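PDB 4IT1: putative glucarate dehydratase from Pseudomonas fluorescens, which probably catalyses the magnesium-dependent dehydration of D-glucarate to 5-dehydro-4-deoxy-D-glucarate, as a member of the mandelate racemase/muconate lactonizing enzyme family. Local coordinates for residues A[288-293]-A[307-312]. Residues are numbered along the deposited sequence; the frame is centred on the assembly and turned at random.
Sequences LATNMV and NSVQIV. With MG (magnesium ion), chain E.
Leu288 is gripped by Gln310 through both of its backbone polar atoms: Leu288 N donates to Gln310 OE1 (2.8 Å, in the carbonyl plane), and Leu288 O accepts from Gln310 N (2.9 Å). Bending at chi2 (69°) folds the Gln310 amide back alongside the leucine, letting a side chain take the backbone acceptor's role where the strand begins. A weak bond from Ile311 N also reaches Leu288 O, at only 129°. One step on, Thr290 N donates to Ile311 O at 3.1 Å, and these bonds fix a parallel register of Ala289 with Ile311 and Thr290 with Val312. On one face, Ala289 CB packs against Ile311 CB (3.8 Å); on the other, Thr290 CG2 meets Val309 CG1 at 3.7 Å, the two side chains crossing nearly at right angles, while Val293 CG2 abuts the same methyl. With OG1 anti to its own N (chi1 -167°), Thr290 accepts from Met292 N and Val293 N, both at 2.9 Å, and also bonds Asp269. A valine in its place would probably leave both amides without their acceptor and free the turn bearing Asn291 to shift. Asn291 OD1 binds magnesium at 2.2 Å, completing the protein ligands with Asp243 and Glu268. The arrangement is an ST turn following a strand of a beta-alpha-beta unit, helix 297-306 making the crossover, with the metal at the strand C-termini, as in enolase-superfamily barrels.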
loop_
_atom_site.group_PDB
_atom_site.type_symbol
_atom_site.label_atom_id
_atom_site.label_comp_id
_atom_site.label_asym_id
_atom_site.label_seq_id
_atom_site.Cartn_x
_atom_site.Cartn_y
_atom_site.Cartn_z
ATOM N N LEU A 288 -9.233 22.100 3.516
ATOM C CA LEU A 288 -8.891 21.746 4.891
ATOM C C LEU A 288 -7.941 20.567 4.951
ATOM O O LEU A 288 -8.151 19.537 4.299
ATOM C CB LEU A 288 -10.142 21.499 5.728
ATOM C CG LEU A 288 -11.186 22.621 5.717
ATOM C CD1 LEU A 288 -12.376 22.242 6.580
ATOM C CD2 LEU A 288 -10.594 23.953 6.164
ATOM N N ALA A 289 -6.881 20.748 5.729
ATOM C CA ALA A 289 -5.884 19.719 5.965
ATOM C C ALA A 289 -6.006 19.266 7.413
ATOM O O ALA A 289 -6.543 20.002 8.250
ATOM C CB ALA A 289 -4.489 20.274 5.713
ATOM N N THR A 290 -5.500 18.069 7.711
ATOM C CA THR A 290 -5.540 17.562 9.078
ATOM C C THR A 290 -4.355 16.678 9.437
ATOM O O THR A 290 -3.821 15.958 8.603
ATOM C CB THR A 290 -6.834 16.748 9.352
ATOM O OG1 THR A 290 -6.971 16.522 10.765
ATOM C CG2 THR A 290 -6.802 15.405 8.645
ATOM N N ASN A 291 -3.953 16.740 10.698
ATOM C CA ASN A 291 -3.286 15.601 11.315
ATOM C C ASN A 291 -3.863 15.318 12.712
ATOM O O ASN A 291 -3.156 14.914 13.638
ATOM C CB ASN A 291 -1.750 15.705 11.251
ATOM C CG ASN A 291 -1.181 16.905 11.983
ATOM O OD1 ASN A 291 -1.891 17.720 12.577
ATOM N ND2 ASN A 291 0.141 17.015 11.945
ATOM N N MET A 292 -5.171 15.535 12.830
ATOM C CA MET A 292 -5.898 15.359 14.090
ATOM C C MET A 292 -7.109 14.464 13.916
ATOM O O MET A 292 -7.313 13.549 14.711
ATOM C CB MET A 292 -6.322 16.702 14.680
ATOM C CG MET A 292 -5.187 17.423 15.398
ATOM S SD MET A 292 -5.618 19.075 15.967
ATOM C CE MET A 292 -6.503 18.702 17.488
ATOM N N VAL A 293 -7.902 14.718 12.874
ATOM C CA VAL A 293 -9.110 13.933 12.649
ATOM C C VAL A 293 -8.909 12.743 11.708
ATOM O O VAL A 293 -9.771 11.873 11.606
ATOM C CB VAL A 293 -10.306 14.803 12.236
ATOM C CG1 VAL A 293 -10.588 15.833 13.315
ATOM C CG2 VAL A 293 -10.059 15.476 10.886
ATOM N N ASN A 307 -16.689 13.444 3.869
ATOM C CA ASN A 307 -15.856 14.452 3.196
ATOM C C ASN A 307 -15.366 15.577 4.138
ATOM O O ASN A 307 -15.503 16.760 3.842
ATOM C CB ASN A 307 -16.576 15.009 1.954
ATOM C CG ASN A 307 -15.689 15.908 1.113
ATOM O OD1 ASN A 307 -14.512 15.612 0.874
ATOM N ND2 ASN A 307 -16.252 17.019 0.660
ATOM N N SER A 308 -14.780 15.188 5.268
ATOM C CA SER A 308 -14.328 16.142 6.295
ATOM C C SER A 308 -13.079 16.925 5.920
ATOM O O SER A 308 -12.979 18.120 6.212
ATOM C CB SER A 308 -14.058 15.426 7.619
ATOM O OG SER A 308 -15.218 14.786 8.102
ATOM N N VAL A 309 -12.120 16.241 5.302
ATOM C CA VAL A 309 -10.840 16.849 4.965
ATOM C C VAL A 309 -10.469 16.615 3.507
ATOM O O VAL A 309 -10.860 15.613 2.903
ATOM C CB VAL A 309 -9.695 16.362 5.888
ATOM C CG1 VAL A 309 -9.990 16.732 7.327
ATOM C CG2 VAL A 309 -9.460 14.864 5.751
ATOM N N GLN A 310 -9.707 17.551 2.956
ATOM C CA GLN A 310 -9.294 17.493 1.563
ATOM C C GLN A 310 -7.822 17.125 1.451
ATOM O O GLN A 310 -7.355 16.775 0.374
ATOM C CB GLN A 310 -9.566 18.833 0.888
ATOM C CG GLN A 310 -11.048 19.159 0.755
ATOM C CD GLN A 310 -11.716 19.455 2.092
ATOM O OE1 GLN A 310 -11.274 20.333 2.839
ATOM N NE2 GLN A 310 -12.787 18.719 2.401
ATOM N N ILE A 311 -7.104 17.196 2.575
ATOM C CA ILE A 311 -5.664 16.963 2.605
ATOM C C ILE A 311 -5.265 16.243 3.891
ATOM O O ILE A 311 -5.604 16.685 4.988
ATOM C CB ILE A 311 -4.856 18.288 2.520
ATOM C CG1 ILE A 311 -5.133 19.037 1.208
ATOM C CG2 ILE A 311 -3.369 18.006 2.671
ATOM C CD1 ILE A 311 -5.116 20.551 1.337
ATOM N N VAL A 312 -4.530 15.147 3.746
ATOM C CA VAL A 312 -4.017 14.409 4.886
ATOM C C VAL A 312 -2.520 14.651 5.045
ATOM O O VAL A 312 -1.739 14.406 4.121
ATOM C CB VAL A 312 -4.285 12.892 4.757
ATOM C CG1 VAL A 312 -3.724 12.152 5.965
ATOM C CG2 VAL A 312 -5.778 12.625 4.622
HETATM MG MG MG E . -1.182 19.683 13.222
HETATM O O HOH W 1 0.892 19.376 13.125
HETATM O O HOH W 2 -3.290 20.012 13.565
HETATM O O HOH W 3 -1.091 19.077 15.173
#